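PDB 4QGO: DNA-entry nuclease (Competence-specific nuclease) from Streptococcus agalactiae ILRI112, which probably cleaves DNA, and perhaps RNA, without sequence specificity, as a nuclease of the beta-beta-alpha metal (His-Me finger) family. Local coordinates for residues A163-L177 against A188-F202. The protein carries 1 engineered substitution. Residues are numbered along the deposited sequence; the frame is centred on the assembly and turned at random.
With SO4 (sulfate ion), chain C.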
loop_
_atom_site.group_PDB
_atom_site.type_symbol
_atom_site.label_atom_id
_atom_site.label_comp_id
_atom_site.label_asym_id
_atom_site.label_seq_id
_atom_site.Cartn_x
_atom_site.Cartn_y
_atom_site.Cartn_z
ATOM N N ALA A 163 15.872 0.760 6.263
ATOM C CA ALA A 163 16.034 1.783 7.291
ATOM C C ALA A 163 15.963 1.181 8.691
ATOM O O ALA A 163 16.812 1.457 9.553
ATOM C CB ALA A 163 14.976 2.871 7.112
ATOM N N VAL A 164 14.942 0.366 8.934
ATOM C CA VAL A 164 14.807 -0.288 10.230
ATOM C C VAL A 164 16.034 -1.159 10.501
ATOM O O VAL A 164 16.512 -1.230 11.643
ATOM C CB VAL A 164 13.511 -1.138 10.306
ATOM C CG1 VAL A 164 13.535 -2.067 11.516
ATOM C CG2 VAL A 164 12.287 -0.229 10.349
ATOM N N ASP A 165 16.572 -1.774 9.451
ATOM C CA ASP A 165 17.712 -2.676 9.607
ATOM C C ASP A 165 19.003 -1.907 9.899
ATOM O O ASP A 165 20.007 -2.497 10.319
ATOM C CB ASP A 165 17.833 -3.588 8.385
ATOM C CG ASP A 165 16.738 -4.648 8.350
ATOM O OD1 ASP A 165 16.043 -4.795 9.376
ATOM O OD2 ASP A 165 16.574 -5.338 7.318
ATOM N N GLN A 166 18.966 -0.601 9.656
ATOM C CA GLN A 166 20.061 0.301 10.004
ATOM C C GLN A 166 19.786 0.975 11.345
ATOM O O GLN A 166 20.373 2.012 11.654
ATOM C CB GLN A 166 20.249 1.367 8.924
ATOM C CG GLN A 166 20.761 0.845 7.595
ATOM C CD GLN A 166 20.770 1.915 6.525
ATOM O OE1 GLN A 166 20.004 2.878 6.589
ATOM N NE2 GLN A 166 21.637 1.753 5.532
ATOM N N ASN A 167 18.876 0.388 12.119
ATOM C CA ASN A 167 18.531 0.866 13.461
ATOM C C ASN A 167 17.783 2.198 13.495
ATOM O O ASN A 167 17.863 2.941 14.469
ATOM C CB ASN A 167 19.773 0.926 14.358
ATOM C CG ASN A 167 20.465 -0.411 14.472
ATOM O OD1 ASN A 167 19.823 -1.429 14.708
ATOM N ND2 ASN A 167 21.781 -0.418 14.294
ATOM N N LYS A 168 17.046 2.489 12.432
ATOM C CA LYS A 168 16.228 3.695 12.405
ATOM C C LYS A 168 14.833 3.422 12.969
ATOM O O LYS A 168 14.342 2.291 12.935
ATOM C CB LYS A 168 16.130 4.256 10.992
ATOM C CG LYS A 168 17.494 4.596 10.409
ATOM C CD LYS A 168 17.367 5.368 9.120
ATOM C CE LYS A 168 18.730 5.520 8.458
ATOM N NZ LYS A 168 19.716 6.170 9.376
ATOM N N ARG A 169 14.227 4.462 13.523
ATOM C CA ARG A 169 12.830 4.446 13.948
ATOM C C ARG A 169 12.011 5.066 12.826
ATOM O O ARG A 169 12.274 6.195 12.414
ATOM C CB ARG A 169 12.645 5.277 15.217
ATOM C CG ARG A 169 13.218 4.640 16.478
ATOM C CD ARG A 169 12.117 3.983 17.296
ATOM N NE ARG A 169 11.238 4.969 17.913
ATOM C CZ ARG A 169 10.190 4.669 18.673
ATOM N NH1 ARG A 169 9.847 3.396 18.900
ATOM N NH2 ARG A 169 9.460 5.643 19.185
ATOM N N VAL A 170 11.037 4.324 12.321
ATOM C CA VAL A 170 10.271 4.796 11.170
ATOM C C VAL A 170 8.785 4.889 11.489
ATOM O O VAL A 170 8.140 3.891 11.788
ATOM C CB VAL A 170 10.490 3.901 9.933
ATOM C CG1 VAL A 170 9.717 4.474 8.747
ATOM C CG2 VAL A 170 11.974 3.827 9.593
ATOM N N ARG A 171 8.257 6.109 11.451
ATOM C CA ARG A 171 6.819 6.332 11.550
ATOM C C ARG A 171 6.231 6.088 10.150
ATOM O O ARG A 171 6.772 6.552 9.161
ATOM C CB ARG A 171 6.555 7.758 12.044
ATOM C CG ARG A 171 5.098 8.127 12.213
ATOM C CD ARG A 171 4.416 7.425 13.408
ATOM N NE ARG A 171 3.071 7.974 13.529
ATOM C CZ ARG A 171 2.022 7.567 12.820
ATOM N NH1 ARG A 171 2.134 6.542 11.977
ATOM N NH2 ARG A 171 0.854 8.171 12.962
ATOM N N TYR A 172 5.137 5.330 10.081
ATOM C CA TYR A 172 4.652 4.754 8.819
ATOM C C TYR A 172 3.133 4.804 8.796
ATOM O O TYR A 172 2.481 4.502 9.801
ATOM C CB TYR A 172 5.122 3.295 8.760
ATOM C CG TYR A 172 4.983 2.526 7.451
ATOM C CD1 TYR A 172 5.364 3.080 6.235
ATOM C CD2 TYR A 172 4.548 1.202 7.456
ATOM C CE1 TYR A 172 5.263 2.344 5.049
ATOM C CE2 TYR A 172 4.456 0.466 6.282
ATOM C CZ TYR A 172 4.821 1.036 5.090
ATOM O OH TYR A 172 4.733 0.309 3.912
ATOM N N ARG A 173 2.567 5.195 7.657
ATOM C CA ARG A 173 1.120 5.272 7.506
ATOM C C ARG A 173 0.737 4.793 6.116
ATOM O O ARG A 173 1.261 5.286 5.120
ATOM C CB ARG A 173 0.610 6.699 7.756
ATOM C CG ARG A 173 -0.919 6.866 7.681
ATOM C CD ARG A 173 -1.368 8.198 8.305
ATOM N NE ARG A 173 -0.758 9.366 7.661
ATOM C CZ ARG A 173 -0.492 10.517 8.275
ATOM N NH1 ARG A 173 -0.773 10.686 9.570
ATOM N NH2 ARG A 173 0.069 11.513 7.597
ATOM N N VAL A 174 -0.157 3.809 6.065
ATOM C CA VAL A 174 -0.597 3.221 4.806
ATOM C C VAL A 174 -2.116 3.312 4.713
ATOM O O VAL A 174 -2.837 2.831 5.592
ATOM C CB VAL A 174 -0.162 1.754 4.703
ATOM C CG1 VAL A 174 -0.699 1.136 3.422
ATOM C CG2 VAL A 174 1.371 1.640 4.757
ATOM N N THR A 175 -2.601 3.955 3.657
ATOM C CA THR A 175 -4.028 4.220 3.529
ATOM C C THR A 175 -4.514 3.782 2.158
ATOM O O THR A 175 -4.116 4.356 1.150
ATOM C CB THR A 175 -4.331 5.713 3.693
ATOM O OG1 THR A 175 -3.717 6.209 4.901
ATOM C CG2 THR A 175 -5.837 5.958 3.764
ATOM N N PRO A 176 -5.372 2.759 2.109
ATOM C CA PRO A 176 -6.031 2.439 0.834
ATOM C C PRO A 176 -6.900 3.615 0.401
ATOM O O PRO A 176 -7.661 4.154 1.223
ATOM C CB PRO A 176 -6.907 1.229 1.176
ATOM C CG PRO A 176 -6.328 0.671 2.469
ATOM C CD PRO A 176 -5.808 1.877 3.206
ATOM N N LEU A 177 -6.775 4.018 -0.861
ATOM C CA LEU A 177 -7.587 5.116 -1.404
ATOM C C LEU A 177 -8.738 4.541 -2.228
ATOM O O LEU A 177 -8.504 3.772 -3.172
ATOM C CB LEU A 177 -6.730 6.062 -2.249
ATOM C CG LEU A 177 -5.496 6.655 -1.567
ATOM C CD1 LEU A 177 -4.802 7.629 -2.512
ATOM C CD2 LEU A 177 -5.876 7.331 -0.256
ATOM N N ALA A 188 -5.731 2.924 -5.300
ATOM C CA ALA A 188 -4.324 3.192 -5.043
ATOM C C ALA A 188 -4.016 2.929 -3.593
ATOM O O ALA A 188 -4.917 2.865 -2.759
ATOM C CB ALA A 188 -3.980 4.646 -5.383
ATOM N N MET A 189 -2.732 2.759 -3.294
ATOM C CA MET A 189 -2.281 2.629 -1.921
ATOM C C MET A 189 -1.403 3.824 -1.554
ATOM O O MET A 189 -0.367 4.052 -2.170
ATOM C CB MET A 189 -1.526 1.308 -1.718
ATOM C CG MET A 189 -2.380 0.069 -1.954
ATOM S SD MET A 189 -3.592 -0.223 -0.649
ATOM C CE MET A 189 -2.544 -0.990 0.589
ATOM N N HIS A 190 -1.823 4.586 -0.546
ATOM C CA HIS A 190 -1.074 5.756 -0.104
ATOM C C HIS A 190 -0.057 5.330 0.954
ATOM O O HIS A 190 -0.447 4.829 2.003
ATOM C CB HIS A 190 -2.066 6.780 0.472
ATOM C CG HIS A 190 -1.463 8.102 0.836
ATOM N ND1 HIS A 190 -2.179 9.060 1.524
ATOM C CD2 HIS A 190 -0.242 8.638 0.600
ATOM C CE1 HIS A 190 -1.417 10.124 1.707
ATOM N NE2 HIS A 190 -0.241 9.898 1.150
ATOM N N LEU A 191 1.237 5.506 0.676
ATOM C CA LEU A 191 2.287 5.147 1.634
ATOM C C LEU A 191 3.043 6.388 2.073
ATOM O O LEU A 191 3.488 7.162 1.228
ATOM C CB LEU A 191 3.304 4.173 1.022
ATOM C CG LEU A 191 2.807 3.073 0.088
ATOM C CD1 LEU A 191 3.990 2.292 -0.450
ATOM C CD2 LEU A 191 1.857 2.151 0.825
ATOM N N GLU A 192 3.216 6.547 3.386
ATOM C CA GLU A 192 3.934 7.670 3.976
ATOM C C GLU A 192 4.922 7.126 5.001
ATOM O O GLU A 192 4.576 6.248 5.801
ATOM C CB GLU A 192 2.953 8.594 4.680
ATOM C CG GLU A 192 1.931 9.231 3.764
ATOM C CD GLU A 192 0.910 10.002 4.554
ATOM O OE1 GLU A 192 1.207 11.150 4.945
ATOM O OE2 GLU A 192 -0.179 9.453 4.810
ATOM N N ALA A 193 6.148 7.646 4.995
ATOM C CA ALA A 193 7.156 7.197 5.950
ATOM C C ALA A 193 8.088 8.334 6.337
ATOM O O ALA A 193 8.406 9.192 5.512
ATOM C CB ALA A 193 7.960 6.021 5.391
ATOM N N LYS A 194 8.542 8.318 7.589
ATOM C CA LYS A 194 9.469 9.328 8.087
ATOM C C LYS A 194 10.312 8.689 9.177
ATOM O O LYS A 194 9.773 8.129 10.126
ATOM C CB LYS A 194 8.678 10.519 8.639
ATOM C CG LYS A 194 9.514 11.582 9.333
ATOM C CD LYS A 194 10.426 12.267 8.339
ATOM C CE LYS A 194 11.209 13.398 9.010
ATOM N NZ LYS A 194 10.300 14.424 9.595
ATOM N N SER A 195 11.634 8.764 9.047
ATOM C CA SER A 195 12.502 8.298 10.126
ATOM C C SER A 195 12.753 9.411 11.148
ATOM O O SER A 195 12.680 10.606 10.823
ATOM C CB SER A 195 13.827 7.752 9.578
ATOM O OG SER A 195 14.594 8.781 8.971
ATOM N N GLN A 196 13.029 9.005 12.381
ATOM C CA GLN A 196 13.339 9.955 13.445
ATOM C C GLN A 196 14.464 10.901 13.033
ATOM O O GLN A 196 14.373 12.106 13.266
ATOM C CB GLN A 196 13.703 9.211 14.735
ATOM C CG GLN A 196 14.067 10.135 15.900
ATOM C CD GLN A 196 14.679 9.389 17.083
ATOM O OE1 GLN A 196 14.259 8.285 17.432
ATOM N NE2 GLN A 196 15.681 10.001 17.707
ATOM N N ASP A 197 15.500 10.360 12.390
ATOM C CA ASP A 197 16.648 11.184 11.991
ATOM C C ASP A 197 16.445 11.967 10.699
ATOM O O ASP A 197 17.336 12.697 10.267
ATOM C CB ASP A 197 17.951 10.364 11.940
ATOM C CG ASP A 197 18.015 9.378 10.770
ATOM O OD1 ASP A 197 17.118 9.345 9.902
ATOM O OD2 ASP A 197 19.007 8.623 10.709
ATOM N N GLY A 198 15.280 11.784 10.076
ATOM C CA GLY A 198 14.911 12.534 8.891
ATOM C C GLY A 198 15.512 12.056 7.578
ATOM O O GLY A 198 15.227 12.635 6.522
ATOM N N THR A 199 16.350 11.022 7.625
ATOM C CA THR A 199 17.048 10.587 6.415
ATOM C C THR A 199 16.135 9.813 5.470
ATOM O O THR A 199 16.381 9.752 4.262
ATOM C CB THR A 199 18.294 9.723 6.707
ATOM O OG1 THR A 199 17.903 8.541 7.413
ATOM C CG2 THR A 199 19.317 10.498 7.533
ATOM N N LEU A 200 15.090 9.206 6.026
ATOM C CA LEU A 200 14.073 8.568 5.203
ATOM C C LEU A 200 12.785 9.364 5.263
ATOM O O LEU A 200 12.263 9.634 6.348
ATOM C CB LEU A 200 13.789 7.144 5.677
ATOM C CG LEU A 200 12.684 6.408 4.906
ATOM C CD1 LEU A 200 13.126 6.134 3.486
ATOM C CD2 LEU A 200 12.300 5.103 5.608
ATOM N N GLU A 201 12.272 9.738 4.099
ATOM C CA GLU A 201 10.965 10.386 4.040
ATOM C C GLU A 201 10.365 10.206 2.663
ATOM O O GLU A 201 11.015 10.489 1.661
ATOM C CB GLU A 201 11.054 11.874 4.392
ATOM C CG GLU A 201 9.681 12.544 4.416
ATOM C CD GLU A 201 9.675 13.928 5.034
ATOM O OE1 GLU A 201 10.724 14.372 5.548
ATOM O OE2 GLU A 201 8.595 14.575 5.019
ATOM N N PHE A 202 9.135 9.718 2.612
ATOM C CA PHE A 202 8.423 9.655 1.343
ATOM C C PHE A 202 6.918 9.787 1.527
ATOM O O PHE A 202 6.392 9.586 2.626
ATOM C CB PHE A 202 8.793 8.406 0.505
ATOM C CG PHE A 202 8.488 7.079 1.166
ATOM C CD1 PHE A 202 7.185 6.611 1.267
ATOM C CD2 PHE A 202 9.521 6.268 1.616
ATOM C CE1 PHE A 202 6.909 5.382 1.838
ATOM C CE2 PHE A 202 9.259 5.025 2.181
ATOM C CZ PHE A 202 7.952 4.576 2.290
HETATM S S SO4 C . -3.099 9.493 12.062
HETATM O O1 SO4 C . -3.885 8.686 11.143
HETATM O O2 SO4 C . -3.426 9.145 13.435
HETATM O O3 SO4 C . -3.373 10.922 11.865
HETATM O O4 SO4 C . -1.679 9.251 11.851
HETATM O O HOH W 1 11.557 7.848 17.589
HETATM O O HOH W 2 -1.186 6.985 4.043
#
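Strands 170-177 and 188-195 pair antiparallel from V170-S195 to L177-A188, their axes 4.5 Å apart at closest approach, forming a beta hairpin at the heart of the seven-stranded antiparallel sheet of this DNA/RNA non-specific endonuclease. Strand 66-70 flanks the hairpin on one edge and strand 201-207 on the other. V170, Y172, V174, A193 and L191 share the face covered by helix 153-165. There V174 and L191 lie side by side, V174 CG1 3.8 Å from L191 CD2, and the rim of the Y172 ring meets A193 CB. The other face is polar from R171 to T175 and closes with L177 and A188. R173 takes E192 side-on: NE reaches OE2 and NH2 reaches OE1, each at 2.9 Å, the guanidinium plane turned 47° from the carboxylate. A bend at chi3 (59°) sets the R173 guanidinium beside E192, with both oxygens near its plane; E192 OE1 also bonds T41. R173 NH1 holds O4 of a sulfate, probably from the crystallisation liquor, at 2.8 Å; R171 NH2 reaches the same oxygen weakly, while R171 NH1 bonds N67. A water lies 2.8 Å from both T175 OG1 and E192 OE2 and can bridge them. Where strand 188-195 ends, S195 to G198 form a type I turn, and D197 OD1 gathers S195 OG, T199 N and T199 OG1, the T199 N bond closing an Asx turn. The other carboxylate oxygen, D197 OD2, receives K168 NZ at 2.9 Å through its syn lone pair.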